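Local coordinates for general Secretion Pathway Protein (Vibrio vulnificus, PDB 4G54), which probably binds peptidoglycan as a periplasmic part of the type II secretion system, through a putative peptidoglycan-binding domain joined to a peptidase C39-like domain, at residues Y38-Y43 / P227-L232; L81-E86 / S120-E125; A146-D151 / K164-N169. One frame throughout, in Å; residues are numbered along the deposited sequence.

Interaction 1. Residues Y38-Y43 / P227-L232; sequences YKLWGY and PEFPSL
With K39 CG anti to its carbonyl carbon (chi1 -65°) and the chain extended beyond CG, the lysine methylenes lie against the ring of F229, whose own chi1 of -74° places the phenyl against the last turn of helix 30-40. That helix, part of the GspA peptidase C39-like domain, finishes in a Schellman motif at G42, and the irregular chain 227-232 is laid across its C-terminal end. The main contact is a CH-pi interaction: K39 CB stands 3.9 Å from the centroid of the F229 ring, only 7° off the ring normal. K39 CD lies beyond the rim, 3.7 Å from F229 CD2, the two side chains crossing at about a right angle. L40 adds an apolar touch at the far end of the phenyl, its CD1 3.9 Å from F229 CZ. The ammonium is carried past the aromatic group; K39 NZ forms a salt bridge with E36 and donates to a water that also lies within hydrogen-bonding distance of P227 O and may donate to it, so the aliphatic part of the lysine packs while its charge is met by E36 and a water.

Further along, L232 covers the helix end. G42 adopts positive phi and its N bonds to K39 O, while Y43 N returns to Y38 O; the backbone so turned runs on into strand 43-44, which pairs in parallel with 233-234, and next to it G42 and A233 share a backbone hydrogen bond. L232 fits over this corner without any hydrogen bond across the two segments: G42 O lies 3.6 Å from L232 CA, L232 CD1 comes to 4.0 Å from K39 O, and L232 CG rests 3.8 Å from Y43 C.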
loop_
_atom_site.group_PDB
_atom_site.type_symbol
_atom_site.label_atom_id
_atom_site.label_comp_id
_atom_site.label_asym_id
_atom_site.label_seq_id
_atom_site.Cartn_x
_atom_site.Cartn_y
_atom_site.Cartn_z
ATOM N N TYR A 38 -8.721 -1.290 -3.823
ATOM C CA TYR A 38 -8.157 -0.751 -5.068
ATOM C C TYR A 38 -8.805 0.596 -5.440
ATOM O O TYR A 38 -8.128 1.465 -6.014
ATOM C CB TYR A 38 -8.407 -1.682 -6.234
ATOM C CG TYR A 38 -7.340 -2.753 -6.437
ATOM C CD1 TYR A 38 -7.570 -4.063 -6.086
ATOM C CD2 TYR A 38 -6.057 -2.430 -6.976
ATOM C CE1 TYR A 38 -6.537 -5.091 -6.381
ATOM C CE2 TYR A 38 -5.087 -3.348 -7.166
ATOM C CZ TYR A 38 -5.332 -4.673 -6.919
ATOM O OH TYR A 38 -4.343 -5.597 -7.146
ATOM N N LYS A 39 -10.063 0.805 -5.111
ATOM C CA LYS A 39 -10.654 2.099 -5.476
ATOM C C LYS A 39 -9.920 3.266 -4.740
ATOM O O LYS A 39 -9.827 4.388 -5.254
ATOM C CB LYS A 39 -12.094 2.148 -5.049
ATOM C CG LYS A 39 -12.986 1.185 -5.724
ATOM C CD LYS A 39 -14.493 1.477 -5.314
ATOM C CE LYS A 39 -15.304 0.242 -5.563
ATOM N NZ LYS A 39 -16.703 0.416 -5.064
ATOM N N LEU A 40 -9.452 3.033 -3.494
ATOM C CA LEU A 40 -8.713 4.046 -2.747
ATOM C C LEU A 40 -7.446 4.427 -3.442
ATOM O O LEU A 40 -6.997 5.568 -3.308
ATOM C CB LEU A 40 -8.330 3.523 -1.338
ATOM C CG LEU A 40 -9.205 3.889 -0.193
ATOM C CD1 LEU A 40 -10.385 3.112 -0.393
ATOM C CD2 LEU A 40 -8.553 3.540 1.164
ATOM N N TRP A 41 -6.862 3.500 -4.206
ATOM C CA TRP A 41 -5.695 3.818 -4.999
ATOM C C TRP A 41 -6.065 4.431 -6.363
ATOM O O TRP A 41 -5.184 4.794 -7.190
ATOM C CB TRP A 41 -4.848 2.543 -5.182
ATOM C CG TRP A 41 -4.200 2.072 -3.916
ATOM C CD1 TRP A 41 -4.667 1.180 -3.070
ATOM C CD2 TRP A 41 -2.920 2.485 -3.428
ATOM N NE1 TRP A 41 -3.785 0.960 -2.020
ATOM C CE2 TRP A 41 -2.676 1.762 -2.232
ATOM C CE3 TRP A 41 -1.958 3.381 -3.910
ATOM C CZ2 TRP A 41 -1.445 1.916 -1.471
ATOM C CZ3 TRP A 41 -0.763 3.539 -3.174
ATOM C CH2 TRP A 41 -0.557 2.841 -1.975
ATOM N N GLY A 42 -7.365 4.594 -6.628
ATOM C CA GLY A 42 -7.809 5.165 -7.912
ATOM C C GLY A 42 -8.083 4.175 -9.037
ATOM O O GLY A 42 -8.248 4.634 -10.223
ATOM N N TYR A 43 -8.098 2.867 -8.732
ATOM C CA TYR A 43 -8.166 1.866 -9.758
ATOM C C TYR A 43 -9.424 1.024 -9.718
ATOM O O TYR A 43 -9.933 0.686 -8.651
ATOM C CB TYR A 43 -6.982 0.923 -9.700
ATOM C CG TYR A 43 -5.718 1.670 -10.042
ATOM C CD1 TYR A 43 -5.488 2.126 -11.356
ATOM C CD2 TYR A 43 -4.734 1.952 -9.078
ATOM C CE1 TYR A 43 -4.310 2.822 -11.697
ATOM C CE2 TYR A 43 -3.554 2.635 -9.426
ATOM C CZ TYR A 43 -3.378 3.062 -10.752
ATOM O OH TYR A 43 -2.300 3.808 -11.178
ATOM N N PRO A 227 -19.335 6.846 0.244
ATOM C CA PRO A 227 -18.682 5.845 -0.601
ATOM C C PRO A 227 -18.569 6.154 -2.067
ATOM O O PRO A 227 -18.171 5.273 -2.848
ATOM C CB PRO A 227 -19.548 4.576 -0.416
ATOM C CG PRO A 227 -20.983 5.192 -0.162
ATOM C CD PRO A 227 -20.723 6.450 0.626
ATOM N N GLU A 228 -18.859 7.402 -2.429
ATOM C CA GLU A 228 -18.705 7.807 -3.803
ATOM C C GLU A 228 -17.197 7.983 -4.043
ATOM O O GLU A 228 -16.477 8.522 -3.185
ATOM C CB GLU A 228 -19.455 9.155 -4.130
ATOM C CG GLU A 228 -20.954 9.281 -3.690
ATOM C CD GLU A 228 -21.885 8.134 -4.220
ATOM O OE1 GLU A 228 -22.537 8.327 -5.295
ATOM O OE2 GLU A 228 -21.964 7.055 -3.551
ATOM N N PHE A 229 -16.800 7.539 -5.229
ATOM C CA PHE A 229 -15.478 7.730 -5.833
ATOM C C PHE A 229 -15.638 8.439 -7.168
ATOM O O PHE A 229 -16.681 8.335 -7.866
ATOM C CB PHE A 229 -14.693 6.378 -6.035
ATOM C CG PHE A 229 -14.170 5.809 -4.763
ATOM C CD1 PHE A 229 -12.961 6.270 -4.238
ATOM C CD2 PHE A 229 -14.928 4.927 -4.044
ATOM C CE1 PHE A 229 -12.503 5.825 -3.000
ATOM C CE2 PHE A 229 -14.442 4.409 -2.819
ATOM C CZ PHE A 229 -13.247 4.905 -2.278
ATOM N N PRO A 230 -14.577 9.169 -7.564
ATOM C CA PRO A 230 -14.547 9.733 -8.865
ATOM C C PRO A 230 -14.252 8.578 -9.835
ATOM O O PRO A 230 -14.078 7.425 -9.425
ATOM C CB PRO A 230 -13.391 10.760 -8.778
ATOM C CG PRO A 230 -12.394 10.077 -7.750
ATOM C CD PRO A 230 -13.266 9.202 -6.850
ATOM N N SER A 231 -14.272 8.900 -11.110
ATOM C CA SER A 231 -14.005 7.951 -12.162
ATOM C C SER A 231 -12.663 7.224 -11.913
ATOM O O SER A 231 -11.652 7.841 -11.583
ATOM C CB SER A 231 -13.941 8.711 -13.477
ATOM O OG SER A 231 -14.546 10.029 -13.368
ATOM N N LEU A 232 -12.707 5.908 -11.985
ATOM C CA LEU A 232 -11.512 5.070 -11.719
ATOM C C LEU A 232 -10.751 4.766 -12.977
ATOM O O LEU A 232 -11.343 4.786 -14.078
ATOM C CB LEU A 232 -11.997 3.776 -11.092
ATOM C CG LEU A 232 -12.364 3.508 -9.643
ATOM C CD1 LEU A 232 -11.914 4.540 -8.619
ATOM C CD2 LEU A 232 -13.784 2.938 -9.505
HETATM O O HOH W 1 -17.456 2.363 -2.684
#

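Interaction 2. Residues L81-E86 / S120-E125; sequences LTLQHE and SLWRGE
T82 and E125 are joined by both backbone and side chain. Among backbone bonds, T82 N donates to E125 O almost straight (3.1 Å, 176°), and Q84 N reaches L121 O at 2.8 Å. In a side-chain to backbone bond, W122 NE1 donates to E125 O, 2.9 Å away; NE1 and T82 N arrive from opposite faces of the carbonyl plane, and the bond from NE1 helps to set the indole's rotation.

Between side chains, T82 OG1 donates to E125 OE2 at 2.6 Å, on the anti side of the carboxylate; E125 CG anti to the backbone N (chi1 -172°) and an extended chain carry it there. Salt bridges to R30 and R89 share that oxygen and probably favour its ionised form. R123 lays its guanidinium over Q84, one face covered by Q84 CB, with the amide plane 27° from it.

One water links the segments: it takes hydrogens from Q84 NE2, R123 N and E125 N and donates to T82 O.

In apolar contacts, L83 CD2 packs 4.0 Å from W122 CB, H85 CB touches L121 CD2, and L72 of helix 69-73 touches both L81 and W122.

Together they join strand 79-85 to the chain leaving helix 115-121 as it turns at G124 into strand 125-131, a neighbour pair in the six-stranded antiparallel sheet of the C39-like domain.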
loop_
_atom_site.group_PDB
_atom_site.type_symbol
_atom_site.label_atom_id
_atom_site.label_comp_id
_atom_site.label_asym_id
_atom_site.label_seq_id
_atom_site.Cartn_x
_atom_site.Cartn_y
_atom_site.Cartn_z
ATOM N N LEU A 81 -8.742 -5.191 6.619
ATOM C CA LEU A 81 -8.690 -5.942 7.885
ATOM C C LEU A 81 -9.666 -7.116 7.744
ATOM O O LEU A 81 -10.795 -6.956 7.284
ATOM C CB LEU A 81 -9.163 -5.076 9.072
ATOM C CG LEU A 81 -8.354 -3.793 9.250
ATOM C CD1 LEU A 81 -8.877 -3.141 10.546
ATOM C CD2 LEU A 81 -6.865 -4.064 9.312
ATOM N N THR A 82 -9.285 -8.306 8.199
ATOM C CA THR A 82 -10.215 -9.431 8.305
ATOM C C THR A 82 -10.816 -9.343 9.685
ATOM O O THR A 82 -10.066 -9.437 10.715
ATOM C CB THR A 82 -9.467 -10.784 8.106
ATOM O OG1 THR A 82 -8.822 -10.821 6.800
ATOM C CG2 THR A 82 -10.487 -11.987 8.187
ATOM N N LEU A 83 -12.150 -9.286 9.746
ATOM C CA LEU A 83 -12.848 -9.315 11.059
ATOM C C LEU A 83 -13.435 -10.725 11.259
ATOM O O LEU A 83 -13.852 -11.377 10.287
ATOM C CB LEU A 83 -13.918 -8.244 11.096
ATOM C CG LEU A 83 -13.433 -6.790 10.839
ATOM C CD1 LEU A 83 -14.602 -5.804 11.099
ATOM C CD2 LEU A 83 -12.234 -6.469 11.708
ATOM N N GLN A 84 -13.405 -11.229 12.494
ATOM C CA GLN A 84 -13.887 -12.596 12.740
ATOM C C GLN A 84 -14.817 -12.473 13.950
ATOM O O GLN A 84 -14.510 -11.742 14.893
ATOM C CB GLN A 84 -12.731 -13.655 12.930
ATOM C CG GLN A 84 -11.297 -13.226 12.350
ATOM C CD GLN A 84 -10.297 -14.337 11.830
ATOM O OE1 GLN A 84 -10.615 -15.550 11.833
ATOM N NE2 GLN A 84 -9.066 -13.883 11.356
ATOM N N HIS A 85 -16.000 -13.093 13.860
ATOM C CA HIS A 85 -16.941 -13.133 14.995
ATOM C C HIS A 85 -17.757 -14.403 14.919
ATOM O O HIS A 85 -18.555 -14.616 13.985
ATOM C CB HIS A 85 -17.851 -11.907 15.082
ATOM C CG HIS A 85 -18.819 -11.961 16.223
ATOM N ND1 HIS A 85 -18.414 -11.896 17.544
ATOM C CD2 HIS A 85 -20.171 -12.091 16.241
ATOM C CE1 HIS A 85 -19.479 -11.986 18.326
ATOM N NE2 HIS A 85 -20.556 -12.093 17.561
ATOM N N GLU A 86 -17.546 -15.223 15.962
ATOM C CA GLU A 86 -18.131 -16.541 16.092
ATOM C C GLU A 86 -18.342 -17.320 14.770
ATOM O O GLU A 86 -19.482 -17.633 14.374
ATOM C CB GLU A 86 -19.359 -16.477 17.022
ATOM C CG GLU A 86 -20.531 -15.602 16.587
ATOM C CD GLU A 86 -21.705 -15.706 17.554
ATOM O OE1 GLU A 86 -22.631 -16.515 17.269
ATOM O OE2 GLU A 86 -21.685 -15.018 18.621
ATOM N N SER A 120 -11.977 -6.406 19.607
ATOM C CA SER A 120 -13.005 -7.393 19.819
ATOM C C SER A 120 -13.361 -8.210 18.543
ATOM O O SER A 120 -13.852 -9.345 18.656
ATOM C CB SER A 120 -14.201 -6.710 20.496
ATOM O OG SER A 120 -14.891 -5.990 19.503
ATOM N N LEU A 121 -12.976 -7.697 17.369
ATOM C CA LEU A 121 -13.379 -8.268 16.109
ATOM C C LEU A 121 -12.139 -8.637 15.241
ATOM O O LEU A 121 -12.248 -9.481 14.353
ATOM C CB LEU A 121 -14.224 -7.234 15.350
ATOM C CG LEU A 121 -15.647 -6.989 15.990
ATOM C CD1 LEU A 121 -16.464 -6.104 15.093
ATOM C CD2 LEU A 121 -16.393 -8.325 16.226
ATOM N N TRP A 122 -10.985 -8.007 15.459
ATOM C CA TRP A 122 -9.828 -8.227 14.563
ATOM C C TRP A 122 -8.862 -9.176 15.266
ATOM O O TRP A 122 -8.464 -8.901 16.444
ATOM C CB TRP A 122 -9.153 -6.890 14.265
ATOM C CG TRP A 122 -7.952 -7.007 13.368
ATOM C CD1 TRP A 122 -7.892 -7.534 12.066
ATOM C CD2 TRP A 122 -6.633 -6.564 13.700
ATOM N NE1 TRP A 122 -6.580 -7.383 11.597
ATOM C CE2 TRP A 122 -5.788 -6.861 12.602
ATOM C CE3 TRP A 122 -6.070 -6.023 14.874
ATOM C CZ2 TRP A 122 -4.423 -6.575 12.593
ATOM C CZ3 TRP A 122 -4.695 -5.774 14.892
ATOM C CH2 TRP A 122 -3.886 -5.993 13.729
ATOM N N ARG A 123 -8.442 -10.240 14.558
ATOM C CA ARG A 123 -7.535 -11.223 15.135
ATOM C C ARG A 123 -6.143 -11.167 14.509
ATOM O O ARG A 123 -5.290 -12.011 14.756
ATOM C CB ARG A 123 -8.116 -12.652 15.070
ATOM C CG ARG A 123 -9.408 -12.805 15.915
ATOM C CD ARG A 123 -10.061 -14.202 15.746
ATOM N NE ARG A 123 -11.410 -14.244 16.351
ATOM C CZ ARG A 123 -12.355 -15.187 16.167
ATOM N NH1 ARG A 123 -12.172 -16.231 15.355
ATOM N NH2 ARG A 123 -13.522 -15.071 16.799
ATOM N N GLY A 124 -5.862 -10.123 13.771
ATOM C CA GLY A 124 -4.498 -9.953 13.268
ATOM C C GLY A 124 -4.387 -9.965 11.781
ATOM O O GLY A 124 -3.359 -9.542 11.247
ATOM N N GLU A 125 -5.344 -10.556 11.101
ATOM C CA GLU A 125 -5.091 -10.789 9.672
ATOM C C GLU A 125 -5.347 -9.513 8.883
ATOM O O GLU A 125 -6.379 -8.847 9.122
ATOM C CB GLU A 125 -6.045 -11.876 9.153
ATOM C CG GLU A 125 -5.622 -12.223 7.761
ATOM C CD GLU A 125 -6.467 -13.323 7.180
ATOM O OE1 GLU A 125 -6.108 -14.488 7.395
ATOM O OE2 GLU A 125 -7.427 -13.034 6.496
HETATM O O HOH W 2 -8.298 -11.082 11.773
HETATM O O HOH W 3 -12.622 -11.809 17.156
#

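Interaction 3. Residues A146-D151 / K164-N169; sequences AIEVLD and KTTQFN
In the putative peptidoglycan-binding domain, the connection between helices 145-158 and 170-182 folds back along the first helix, and I147, E148, L150 and D151 meet it there. D151 takes the start of this run: with CG anti to the backbone N (chi1 179°), its carboxylate reaches out to the chain, and OD2 accepts T165 N at 3.1 Å, from above the carboxylate plane. A weak, bent bond from K164 N joins the same oxygen, while OD1 receives L163 N. One carboxylate thus gathers three successive backbone N-H groups, one of them weakly.

A turn earlier, E148 lies side by side with T166, pointing the same way, and T166 OG1 donates to the anti lone pair of E148 OE2 at 2.9 Å. T165 O is buried without a hydrogen-bond partner; E148 CA meets it at 3.6 Å in a C-H...O contact. Within the connection, T165 OG1 donates to Q167 O (2.7 Å), in the carbonyl plane.

I147 CB lies against the carbonyl oxygen of T166. The apolar contacts follow: I147 CD1 meets the ring edge of F168, L150 CD2 approaches F168 CE2 obliquely at 3.7 Å, and L172 of the next helix touches both I147 and L150.

The three N-H donors would favour an ionised D151, whose carboxylate holds the chain at 163-165 to the helix.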
loop_
_atom_site.group_PDB
_atom_site.type_symbol
_atom_site.label_atom_id
_atom_site.label_comp_id
_atom_site.label_asym_id
_atom_site.label_seq_id
_atom_site.Cartn_x
_atom_site.Cartn_y
_atom_site.Cartn_z
ATOM N N ALA A 146 13.133 2.527 -15.366
ATOM C CA ALA A 146 13.176 2.002 -14.025
ATOM C C ALA A 146 14.059 2.820 -13.117
ATOM O O ALA A 146 13.746 2.927 -11.892
ATOM C CB ALA A 146 13.658 0.555 -14.056
ATOM N N ILE A 147 15.137 3.376 -13.677
ATOM C CA ILE A 147 16.044 4.189 -12.860
ATOM C C ILE A 147 15.361 5.511 -12.541
ATOM O O ILE A 147 15.454 5.983 -11.382
ATOM C CB ILE A 147 17.349 4.425 -13.586
ATOM C CG1 ILE A 147 18.078 3.116 -13.926
ATOM C CG2 ILE A 147 18.249 5.305 -12.708
ATOM C CD1 ILE A 147 18.104 2.014 -12.849
ATOM N N GLU A 148 14.594 6.074 -13.471
ATOM C CA GLU A 148 13.886 7.306 -13.171
ATOM C C GLU A 148 12.885 7.083 -12.079
ATOM O O GLU A 148 12.668 7.947 -11.182
ATOM C CB GLU A 148 13.130 7.830 -14.428
ATOM C CG GLU A 148 14.021 7.931 -15.634
ATOM C CD GLU A 148 13.258 8.248 -16.945
ATOM O OE1 GLU A 148 12.008 8.182 -17.001
ATOM O OE2 GLU A 148 13.968 8.555 -17.931
ATOM N N VAL A 149 12.184 5.925 -12.114
ATOM C CA VAL A 149 11.269 5.615 -11.048
ATOM C C VAL A 149 11.909 5.374 -9.656
ATOM O O VAL A 149 11.440 5.924 -8.668
ATOM C CB VAL A 149 10.455 4.297 -11.407
ATOM C CG1 VAL A 149 9.613 3.813 -10.225
ATOM C CG2 VAL A 149 9.545 4.627 -12.595
ATOM N N LEU A 150 13.079 4.700 -9.647
ATOM C CA LEU A 150 13.923 4.568 -8.434
ATOM C C LEU A 150 14.271 5.957 -7.855
ATOM O O LEU A 150 14.057 6.199 -6.648
ATOM C CB LEU A 150 15.206 3.739 -8.798
ATOM C CG LEU A 150 16.087 3.658 -7.582
ATOM C CD1 LEU A 150 15.471 3.068 -6.333
ATOM C CD2 LEU A 150 17.380 2.882 -8.001
ATOM N N ASP A 151 14.657 6.843 -8.778
ATOM C CA ASP A 151 15.130 8.191 -8.379
ATOM C C ASP A 151 13.890 8.886 -7.689
ATOM O O ASP A 151 14.016 9.483 -6.573
ATOM C CB ASP A 151 15.609 8.846 -9.637
ATOM C CG ASP A 151 16.128 10.309 -9.449
ATOM O OD1 ASP A 151 16.702 10.625 -8.385
ATOM O OD2 ASP A 151 15.903 11.084 -10.435
ATOM N N LYS A 164 16.680 13.589 -11.115
ATOM C CA LYS A 164 16.221 13.648 -12.557
ATOM C C LYS A 164 17.226 12.903 -13.426
ATOM O O LYS A 164 17.695 13.413 -14.459
ATOM C CB LYS A 164 15.943 15.061 -13.081
ATOM C CG LYS A 164 14.875 15.690 -12.138
ATOM C CD LYS A 164 14.432 17.085 -12.700
ATOM C CE LYS A 164 13.861 17.963 -11.564
ATOM N NZ LYS A 164 13.378 19.339 -12.091
ATOM N N THR A 165 17.503 11.653 -13.053
ATOM C CA THR A 165 18.487 10.890 -13.837
ATOM C C THR A 165 17.793 9.650 -14.429
ATOM O O THR A 165 16.973 9.035 -13.742
ATOM C CB THR A 165 19.644 10.481 -12.936
ATOM O OG1 THR A 165 20.608 9.791 -13.720
ATOM C CG2 THR A 165 19.208 9.547 -11.774
ATOM N N THR A 166 18.225 9.251 -15.648
ATOM C CA THR A 166 17.869 8.008 -16.222
ATOM C C THR A 166 18.973 7.011 -16.033
ATOM O O THR A 166 18.829 5.838 -16.386
ATOM C CB THR A 166 17.766 8.252 -17.799
ATOM O OG1 THR A 166 16.772 9.262 -17.971
ATOM C CG2 THR A 166 17.300 7.002 -18.496
ATOM N N GLN A 167 20.082 7.449 -15.478
ATOM C CA GLN A 167 21.291 6.591 -15.342
ATOM C C GLN A 167 21.538 6.351 -13.874
ATOM O O GLN A 167 21.542 7.291 -13.059
ATOM C CB GLN A 167 22.557 7.285 -15.921
ATOM C CG GLN A 167 22.545 7.286 -17.418
ATOM C CD GLN A 167 23.313 6.049 -17.957
ATOM O OE1 GLN A 167 23.974 5.314 -17.171
ATOM N NE2 GLN A 167 23.239 5.820 -19.298
ATOM N N PHE A 168 21.791 5.098 -13.514
ATOM C CA PHE A 168 22.121 4.768 -12.114
ATOM C C PHE A 168 23.614 5.114 -12.022
ATOM O O PHE A 168 24.511 4.322 -12.342
ATOM C CB PHE A 168 21.797 3.250 -11.840
ATOM C CG PHE A 168 21.831 2.854 -10.357
ATOM C CD1 PHE A 168 22.830 3.285 -9.494
ATOM C CD2 PHE A 168 20.841 1.973 -9.898
ATOM C CE1 PHE A 168 22.798 2.849 -8.132
ATOM C CE2 PHE A 168 20.789 1.574 -8.569
ATOM C CZ PHE A 168 21.803 1.930 -7.668
ATOM N N ASN A 169 23.844 6.313 -11.480
ATOM C CA ASN A 169 25.201 6.863 -11.383
ATOM C C ASN A 169 25.764 6.849 -9.984
ATOM O O ASN A 169 25.133 6.318 -9.051
ATOM C CB ASN A 169 25.201 8.275 -12.030
ATOM C CG ASN A 169 24.216 9.204 -11.360
ATOM O OD1 ASN A 169 23.788 8.970 -10.238
ATOM N ND2 ASN A 169 23.858 10.300 -12.060
#

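In the fold
Interaction 1 is a surface contact, whereas interactions 2 and 3 are partly buried. The first brings residues 227-232, late in the chain, back to helix 30-40 of the C39-like domain; interaction 2 joins elements within that domain, and interaction 3 lies in the putative peptidoglycan-binding domain. Interactions 2 and 3 are on opposite sides of the chain's centre, their own centres about 42 Å apart, and none of the three contacts touches another. Their chemistry differs accordingly: interaction 1 relies on apolar and CH-pi packing, with the lysine's charge paired to E36; interaction 2 on backbone hydrogen bonds and a carboxylate shared with arginines; interaction 3 on helix carboxylates and I147/L150/F168 packing.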